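Local structure of putative secreted cellulose binding protein (Streptomyces coelicolor, 4OY7) at residues Y117-G122 / S164-D169; R58-V63 / L129-L134. The protein cleaves glycosidic bonds in cellulose oxidatively through a copper-dependent mechanism, this chain being its lytic polysaccharide monooxygenase domain. All blocks are in the same frame, centred on the assembly; numbering follows the deposited sequence.

In the fold
Contacts 1 and 2 are neighbours at the periphery of the beta-sheet domain, their centres about 17 Å apart, and their segments alternate along the chain. They meet where the end of strand 112-119 and the residues after it approach 129-134, which leads into strand 134-141. Lys-120 N lies 2.8 Å from Asp-133 O, probably hydrogen-bonded, and Lys-120 NZ makes a similar approach of 2.8 Å to Asp-132 O. Next to these bonds, Thr-119 CG2 packs 3.6 Å from Leu-129 CD1. Contact 1 joins the end of strand 112-119 to the loop before strand 168-178, contact 2 the loop after strand 51-52 to the one before strand 134-141. Both lie away from the copper, held by His-1 and His-110.

Contact 1 of 2, residues Y117-G122 / S164-D169; sequences YLTKPG and SGRSGD
Arg-166 sends CG anti to its carbonyl carbon and then bends again at chi2 and chi3, all three torsions lying near -60°, and this curled chain delivers the guanidinium to the end of the strand at Leu-118 and Thr-119. There the group grips a single atom end-on. NH2 and NH1 of Arg-166 donate to Thr-119 O at 2.9 and 3.0 Å. Neither bond is straight (N-H...O 147° and 139°), as expected when two N-H groups converge on one oxygen. The oxygen sits at the edge of the guanidinium, close to its plane; seen from the carbonyl, NH1 lies in the carbonyl plane while NH2 is tilted from it. Over one face comes the backbone nitrogen of Pro-121, displaced toward the rim, and the proline ring crosses the arginine chain at about a right angle, with Pro-121 CG 3.9 Å from Arg-166 NE. The Leu-118 and Arg-166 side chains come at each other from opposite directions, CD2 of Leu-118 lying 3.4 Å from Arg-166 NH1, obliquely to the guanidinium. A water bound to Leu-118 O at 2.9 Å adds a weak link to Arg-166 NH1. A methionine in place of Arg-166 has no side-chain N-H groups to offer, which would probably leave Thr-119 O without its two arginine donors and Pro-121 without the flat group it lies against. The loop backbone is fixed too: Arg-166 N donates to Ser-96 OG. Thr-119 OG1 is hydrogen-bonded to Leu-171 N, on the antiparallel partner strand 168-178. Leu-118 packs on Ala-170 and Ile-172 of that strand and, together with Arg-166, on Phe-193 of strand 184-193, placing the contact at one end of the mixed sheet of the immunoglobulin-like AA10 beta-sandwich.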
loop_
_atom_site.group_PDB
_atom_site.type_symbol
_atom_site.label_atom_id
_atom_site.label_comp_id
_atom_site.label_asym_id
_atom_site.label_seq_id
_atom_site.Cartn_x
_atom_site.Cartn_y
_atom_site.Cartn_z
ATOM N N TYR A 117 -5.996 -7.727 1.088
ATOM C CA TYR A 117 -5.863 -8.447 2.370
ATOM C C TYR A 117 -5.954 -7.544 3.588
ATOM O O TYR A 117 -5.519 -6.395 3.558
ATOM C CB TYR A 117 -4.526 -9.195 2.458
ATOM C CG TYR A 117 -4.146 -10.103 1.307
ATOM C CD1 TYR A 117 -3.694 -9.588 0.099
ATOM C CD2 TYR A 117 -4.156 -11.464 1.464
ATOM C CE1 TYR A 117 -3.299 -10.436 -0.940
ATOM C CE2 TYR A 117 -3.770 -12.327 0.448
ATOM C CZ TYR A 117 -3.317 -11.805 -0.756
ATOM O OH TYR A 117 -2.958 -12.705 -1.761
ATOM N N LEU A 118 -6.457 -8.085 4.692
ATOM C CA LEU A 118 -6.543 -7.307 5.947
ATOM C C LEU A 118 -5.896 -8.095 7.070
ATOM O O LEU A 118 -6.085 -9.288 7.178
ATOM C CB LEU A 118 -7.993 -7.040 6.289
ATOM C CG LEU A 118 -8.320 -6.242 7.545
ATOM C CD1 LEU A 118 -7.824 -4.796 7.446
ATOM C CD2 LEU A 118 -9.823 -6.291 7.766
ATOM N N THR A 119 -5.111 -7.405 7.879
ATOM C CA THR A 119 -4.500 -8.005 9.038
ATOM C C THR A 119 -5.577 -8.518 9.975
ATOM O O THR A 119 -6.618 -7.908 10.173
ATOM C CB THR A 119 -3.528 -7.052 9.763
ATOM O OG1 THR A 119 -4.200 -5.828 10.117
ATOM C CG2 THR A 119 -2.316 -6.790 8.890
ATOM N N LYS A 120 -5.272 -9.669 10.551
ATOM C CA LYS A 120 -6.201 -10.364 11.449
ATOM C C LYS A 120 -6.429 -9.611 12.745
ATOM O O LYS A 120 -5.574 -8.853 13.216
ATOM C CB LYS A 120 -5.668 -11.750 11.758
ATOM C CG LYS A 120 -5.617 -12.656 10.552
ATOM C CD LYS A 120 -5.020 -14.002 10.902
ATOM C CE LYS A 120 -4.888 -14.887 9.673
ATOM N NZ LYS A 120 -4.156 -16.159 9.932
ATOM N N PRO A 121 -7.589 -9.849 13.365
ATOM C CA PRO A 121 -7.824 -9.258 14.663
ATOM C C PRO A 121 -6.685 -9.604 15.623
ATOM O O PRO A 121 -6.216 -10.762 15.659
ATOM C CB PRO A 121 -9.121 -9.925 15.125
ATOM C CG PRO A 121 -9.767 -10.396 13.887
ATOM C CD PRO A 121 -8.674 -10.760 12.954
ATOM N N GLY A 122 -6.267 -8.619 16.404
ATOM C CA GLY A 122 -5.211 -8.825 17.373
ATOM C C GLY A 122 -3.847 -8.432 16.857
ATOM O O GLY A 122 -2.957 -8.140 17.656
ATOM N N SER A 164 -17.213 -6.176 9.718
ATOM C CA SER A 164 -17.702 -5.785 11.040
ATOM C C SER A 164 -16.870 -6.416 12.150
ATOM O O SER A 164 -16.064 -7.322 11.893
ATOM C CB SER A 164 -19.133 -6.239 11.219
ATOM O OG SER A 164 -19.970 -5.571 10.313
ATOM N N GLY A 165 -17.063 -5.910 13.369
ATOM C CA GLY A 165 -16.422 -6.477 14.556
ATOM C C GLY A 165 -14.951 -6.145 14.700
ATOM O O GLY A 165 -14.264 -6.809 15.460
ATOM N N ARG A 166 -14.473 -5.131 13.991
ATOM C CA ARG A 166 -13.081 -4.738 14.068
ATOM C C ARG A 166 -12.891 -3.412 14.801
ATOM O O ARG A 166 -13.763 -2.519 14.783
ATOM C CB ARG A 166 -12.470 -4.686 12.653
ATOM C CG ARG A 166 -12.522 -6.019 11.906
ATOM C CD ARG A 166 -11.733 -7.116 12.617
ATOM N NE ARG A 166 -10.354 -6.687 12.747
ATOM C CZ ARG A 166 -9.382 -6.954 11.878
ATOM N NH1 ARG A 166 -9.563 -7.771 10.824
ATOM N NH2 ARG A 166 -8.187 -6.444 12.095
ATOM N N SER A 167 -11.739 -3.296 15.455
ATOM C CA SER A 167 -11.370 -2.085 16.157
ATOM C C SER A 167 -9.868 -1.932 16.176
ATOM O O SER A 167 -9.159 -2.894 15.904
ATOM C CB SER A 167 -11.903 -2.124 17.577
ATOM O OG SER A 167 -11.242 -3.111 18.355
ATOM N N GLY A 168 -9.402 -0.724 16.489
ATOM C CA GLY A 168 -7.981 -0.447 16.600
ATOM C C GLY A 168 -7.250 -0.505 15.270
ATOM O O GLY A 168 -7.854 -0.502 14.186
ATOM N N ASP A 169 -5.925 -0.532 15.352
ATOM C CA ASP A 169 -5.091 -0.432 14.165
ATOM C C ASP A 169 -5.116 -1.731 13.375
ATOM O O ASP A 169 -5.297 -2.814 13.934
ATOM C CB ASP A 169 -3.630 -0.144 14.556
ATOM C CG ASP A 169 -3.399 1.272 15.084
ATOM O OD1 ASP A 169 -4.212 2.178 14.805
ATOM O OD2 ASP A 169 -2.342 1.488 15.734
HETATM O O HOH W 1 -8.543 -9.967 8.652
#

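Contact 2 of 2, residues R58-V63 / L129-L134; sequences RGAGYV and LGWDDL
Beside the indole of Trp-131, Gly-59 O is gripped by two backbone N-H groups. Tyr-62 N, at 3.0 Å from Gly-59 O, closes a type II beta turn over 59-62, and Val-63 N adds a second bond to Gly-59 O at 2.9 Å. The curl brings the Val-63 carbonyl to the edge of the tryptophan, where Trp-131 NE1 donates to Val-63 O at 2.9 Å. That bond is moderately bent, with an N-H...O angle of 149°; the oxygen lies close to the indole plane, whereas NE1 is tilted from the carbonyl plane. One face of the same ring rests on the backbone of the turn. Ala-60 N stands over the centre of the ring system, 3.5 Å from Trp-131 CE2, and the Gly-59 carbonyl carbon lies above it nearer the rim. Ala-60 CB makes a CH-pi contact over the five-membered ring, 4.0 Å from its centroid. Packing is tightest at the six-membered ring, where Gly-59 CA is 3.3 Å from Trp-131 CZ2; with its beta position directed at this ring, the residue fits only because it has no side chain. Val-63 CB touches Trp-131 CZ2 at 3.9 Å. A 3-10 turn, 131-133, presents Trp-131, with CG beside the backbone N (chi1 -67°). Asp-133 OD1 accepts from Gly-130 N at 2.9 Å, using its anti lone pair, and probably helps brace that turn. The indole also meets Phe-173 of strand 168-178 at about a right angle. The contact thus joins two connecting loops of the AA10 beta-sandwich, away from the copper. Its N-H...O bond at the ring edge probably helps to fix the rotation of the indole, while the face stacks closely on the peptide of Gly-59 and Ala-60.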
loop_
_atom_site.group_PDB
_atom_site.type_symbol
_atom_site.label_atom_id
_atom_site.label_comp_id
_atom_site.label_asym_id
_atom_site.label_seq_id
_atom_site.Cartn_x
_atom_site.Cartn_y
_atom_site.Cartn_z
ATOM N N ARG A 58 3.103 -14.900 -7.090
ATOM C CA ARG A 58 3.569 -15.592 -5.889
ATOM C C ARG A 58 3.454 -14.671 -4.690
ATOM O O ARG A 58 3.525 -13.458 -4.845
ATOM C CB ARG A 58 5.014 -16.046 -6.075
ATOM C CG ARG A 58 5.169 -17.086 -7.180
ATOM C CD ARG A 58 6.620 -17.505 -7.284
ATOM N NE ARG A 58 7.458 -16.471 -7.897
ATOM C CZ ARG A 58 8.769 -16.586 -8.049
ATOM N NH1 ARG A 58 9.406 -17.646 -7.558
ATOM N NH2 ARG A 58 9.454 -15.633 -8.666
ATOM N N GLY A 59 3.282 -15.273 -3.512
ATOM C CA GLY A 59 3.164 -14.575 -2.220
ATOM C C GLY A 59 3.955 -15.341 -1.169
ATOM O O GLY A 59 5.191 -15.324 -1.199
ATOM N N ALA A 60 3.278 -16.038 -0.245
ATOM C CA ALA A 60 3.963 -16.821 0.809
ATOM C C ALA A 60 4.914 -17.866 0.249
ATOM O O ALA A 60 4.557 -18.618 -0.665
ATOM C CB ALA A 60 2.956 -17.497 1.735
ATOM N N GLY A 61 6.123 -17.924 0.801
ATOM C CA GLY A 61 7.142 -18.841 0.353
ATOM C C GLY A 61 8.096 -18.198 -0.640
ATOM O O GLY A 61 9.175 -18.749 -0.897
ATOM N N TYR A 62 7.686 -17.051 -1.207
ATOM C CA TYR A 62 8.499 -16.276 -2.154
ATOM C C TYR A 62 8.825 -14.837 -1.656
ATOM O O TYR A 62 9.977 -14.427 -1.723
ATOM C CB TYR A 62 7.806 -16.231 -3.528
ATOM C CG TYR A 62 8.503 -15.295 -4.460
ATOM C CD1 TYR A 62 9.772 -15.596 -4.941
ATOM C CD2 TYR A 62 7.936 -14.075 -4.806
ATOM C CE1 TYR A 62 10.452 -14.724 -5.765
ATOM C CE2 TYR A 62 8.596 -13.201 -5.629
ATOM C CZ TYR A 62 9.861 -13.525 -6.097
ATOM O OH TYR A 62 10.532 -12.670 -6.930
ATOM N N VAL A 63 7.809 -14.082 -1.233
ATOM C CA VAL A 63 7.984 -12.735 -0.608
ATOM C C VAL A 63 8.192 -12.979 0.879
ATOM O O VAL A 63 7.303 -13.494 1.550
ATOM C CB VAL A 63 6.775 -11.791 -0.909
ATOM C CG1 VAL A 63 6.948 -10.373 -0.374
ATOM C CG2 VAL A 63 6.515 -11.738 -2.400
ATOM N N LEU A 129 4.773 -7.838 9.949
ATOM C CA LEU A 129 3.704 -8.199 9.012
ATOM C C LEU A 129 4.116 -9.428 8.211
ATOM O O LEU A 129 4.992 -9.370 7.341
ATOM C CB LEU A 129 3.389 -7.039 8.074
ATOM C CG LEU A 129 2.318 -7.335 7.037
ATOM C CD1 LEU A 129 0.992 -7.471 7.774
ATOM C CD2 LEU A 129 2.261 -6.232 5.998
ATOM N N GLY A 130 3.516 -10.567 8.534
ATOM C CA GLY A 130 3.736 -11.786 7.767
ATOM C C GLY A 130 2.471 -12.179 7.007
ATOM O O GLY A 130 1.370 -11.722 7.309
ATOM N N TRP A 131 2.643 -13.072 6.042
ATOM C CA TRP A 131 1.508 -13.674 5.341
ATOM C C TRP A 131 0.489 -14.312 6.302
ATOM O O TRP A 131 -0.706 -14.220 6.075
ATOM C CB TRP A 131 1.998 -14.693 4.283
ATOM C CG TRP A 131 2.742 -14.052 3.155
ATOM C CD1 TRP A 131 4.096 -13.955 3.012
ATOM C CD2 TRP A 131 2.173 -13.326 2.053
ATOM N NE1 TRP A 131 4.401 -13.263 1.875
ATOM C CE2 TRP A 131 3.243 -12.882 1.251
ATOM C CE3 TRP A 131 0.867 -13.079 1.623
ATOM C CZ2 TRP A 131 3.039 -12.150 0.081
ATOM C CZ3 TRP A 131 0.669 -12.349 0.465
ATOM C CH2 TRP A 131 1.743 -11.901 -0.291
ATOM N N ASP A 132 0.935 -14.942 7.384
ATOM C CA ASP A 132 -0.037 -15.563 8.309
ATOM C C ASP A 132 -0.757 -14.567 9.213
ATOM O O ASP A 132 -1.583 -14.952 10.037
ATOM C CB ASP A 132 0.589 -16.703 9.122
ATOM C CG ASP A 132 1.519 -16.238 10.207
ATOM O OD1 ASP A 132 1.935 -15.064 10.216
ATOM O OD2 ASP A 132 1.876 -17.082 11.089
ATOM N N ASP A 133 -0.437 -13.295 9.081
ATOM C CA ASP A 133 -1.197 -12.255 9.763
ATOM C C ASP A 133 -2.242 -11.614 8.850
ATOM O O ASP A 133 -2.961 -10.733 9.302
ATOM C CB ASP A 133 -0.247 -11.166 10.220
ATOM C CG ASP A 133 0.819 -11.690 11.113
ATOM O OD1 ASP A 133 2.001 -11.455 10.800
ATOM O OD2 ASP A 133 0.474 -12.359 12.125
ATOM N N LEU A 134 -2.310 -12.052 7.596
ATOM C CA LEU A 134 -3.196 -11.444 6.578
ATOM C C LEU A 134 -4.262 -12.403 6.135
ATOM O O LEU A 134 -3.999 -13.610 5.987
ATOM C CB LEU A 134 -2.391 -11.048 5.352
ATOM C CG LEU A 134 -1.555 -9.781 5.496
ATOM C CD1 LEU A 134 -0.562 -9.691 4.347
ATOM C CD2 LEU A 134 -2.414 -8.527 5.620
#